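Local coordinates for enoyl-acyl carrier protein reductase (Uncultured bacterium, PDB 6KIA) that probably reduces the double bond of enoyl-acyl carrier protein in fatty acid synthesis, using bound NADH, and confers resistance to triclosan, at residues 377-380 with 381-385. Sequence-based numbering, arbitrary orientation.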
loop_
_atom_site.group_PDB
_atom_site.type_symbol
_atom_site.label_atom_id
_atom_site.label_comp_id
_atom_site.label_asym_id
_atom_site.label_seq_id
_atom_site.Cartn_x
_atom_site.Cartn_y
_atom_site.Cartn_z
ATOM N N ILE A 377 13.639 -9.163 -13.874
ATOM C CA ILE A 377 14.794 -8.960 -13.019
ATOM C C ILE A 377 15.996 -8.471 -13.827
ATOM O O ILE A 377 16.751 -7.606 -13.363
ATOM C CB ILE A 377 15.155 -10.257 -12.275
ATOM C CG1 ILE A 377 13.941 -10.767 -11.504
ATOM C CG2 ILE A 377 16.398 -10.069 -11.399
ATOM C CD1 ILE A 377 13.637 -9.995 -10.255
ATOM N N GLY A 378 16.153 -8.995 -15.045
ATOM C CA GLY A 378 17.219 -8.547 -15.922
ATOM C C GLY A 378 17.095 -7.061 -16.229
ATOM O O GLY A 378 18.078 -6.300 -16.124
ATOM N N THR A 379 15.887 -6.646 -16.615
ATOM C CA THR A 379 15.652 -5.240 -16.959
ATOM C C THR A 379 15.851 -4.321 -15.741
ATOM O O THR A 379 16.515 -3.260 -15.822
ATOM C CB THR A 379 14.235 -5.050 -17.555
ATOM O OG1 THR A 379 14.077 -5.900 -18.717
ATOM C CG2 THR A 379 14.014 -3.612 -17.948
ATOM N N SER A 380 15.287 -4.730 -14.608
ATOM C CA SER A 380 15.419 -3.937 -13.390
ATOM C C SER A 380 16.904 -3.748 -13.005
ATOM O O SER A 380 17.365 -2.637 -12.687
ATOM C CB SER A 380 14.626 -4.606 -12.246
ATOM O OG SER A 380 14.912 -3.988 -11.002
ATOM N N ASP A 381 17.659 -4.835 -13.066
ATOM C CA ASP A 381 19.086 -4.802 -12.762
ATOM C C ASP A 381 19.861 -3.873 -13.711
ATOM O O ASP A 381 20.713 -3.084 -13.265
ATOM C CB ASP A 381 19.649 -6.227 -12.848
ATOM C CG ASP A 381 19.357 -7.059 -11.602
ATOM O OD1 ASP A 381 18.587 -6.614 -10.715
ATOM O OD2 ASP A 381 19.851 -8.202 -11.546
ATOM N N GLU A 382 19.586 -3.985 -15.017
ATOM C CA GLU A 382 20.244 -3.144 -16.021
ATOM C C GLU A 382 20.012 -1.651 -15.766
ATOM O O GLU A 382 20.949 -0.816 -15.821
ATOM C CB GLU A 382 19.766 -3.486 -17.440
ATOM C CG GLU A 382 20.241 -4.820 -17.990
ATOM C CD GLU A 382 19.471 -5.249 -19.232
ATOM O OE1 GLU A 382 18.865 -4.383 -19.899
ATOM O OE2 GLU A 382 19.480 -6.458 -19.553
ATOM N N ILE A 383 18.761 -1.322 -15.468
ATOM C CA ILE A 383 18.441 0.085 -15.253
ATOM C C ILE A 383 19.135 0.574 -13.980
ATOM O O ILE A 383 19.728 1.650 -13.967
ATOM C CB ILE A 383 16.943 0.322 -15.183
ATOM C CG1 ILE A 383 16.366 0.124 -16.588
ATOM C CG2 ILE A 383 16.655 1.746 -14.682
ATOM C CD1 ILE A 383 14.874 0.088 -16.620
ATOM N N THR A 384 19.109 -0.216 -12.912
ATOM C CA THR A 384 19.853 0.186 -11.726
ATOM C C THR A 384 21.342 0.408 -12.012
ATOM O O THR A 384 21.949 1.358 -11.492
ATOM C CB THR A 384 19.686 -0.844 -10.613
ATOM O OG1 THR A 384 18.306 -0.861 -10.240
ATOM C CG2 THR A 384 20.533 -0.464 -9.404
ATOM N N LYS A 385 21.921 -0.402 -12.892
ATOM C CA LYS A 385 23.337 -0.219 -13.182
ATOM C C LYS A 385 23.593 0.988 -14.077
ATOM O O LYS A 385 24.755 1.419 -14.211
ATOM C CB LYS A 385 23.932 -1.458 -13.855
ATOM C CG LYS A 385 23.914 -2.737 -13.032
ATOM C CD LYS A 385 24.553 -3.864 -13.844
ATOM C CE LYS A 385 24.077 -5.240 -13.407
ATOM N NZ LYS A 385 23.509 -5.233 -12.037
HETATM O O HOH W 1 16.037 -5.100 -20.975
#
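Thr379 and Ile383, one helical turn apart, lie side by side and point the same way, with CG2 of Thr379 4.0 Å from CD1 of Ile383. A chi1 of -57° in Thr379 places OG1 beside the backbone nitrogen and CG2 anti to it, which brings the methyl alongside the isoleucine and sets the hydroxyl back toward the preceding turn, where OG1 bonds to the carbonyl oxygen of Ile375. This is the close-packed side: Ile383 also rests on Leu342, Lys345 and Ile346 of helix 339-351 and on Phe307, while Ser380 packs against Val300 and hydrogen-bonds through OG to Glu303. Beneath the side chains runs the regular i to i+4 bonding of an alpha-helix, here part of helix 370-385 in a protein whose family belongs to the NADP-binding Rossmann clan. Ile383 N bonds to Thr379 O, and Thr384 N to Ser380 O, each at 3.0 Å. The side chain of Ser380 lies about 13 Å from the bound NADH, well short of contact. The side of Gly378 and Glu382 is more open to solvent. Glycine offers no side chain, and the glutamate's CG comes close, 3.2 Å from Gly378 O; extended beyond CG, the chain lies along Gly378, with OE2 3.7 Å from Gly378 O. A water donates to both Thr379 OG1 and Glu382 OE1, at 3.1 Å from each, bridging the two side chains across the turn; OE1 also forms a salt bridge with Lys345, tying this exposed group to the neighbouring helix. On another flank, the Asp381 carboxylate lies beside Ile377, OD2 being 3.9 Å from CG2 of Ile377, and has a long, weak ion pair with Arg182.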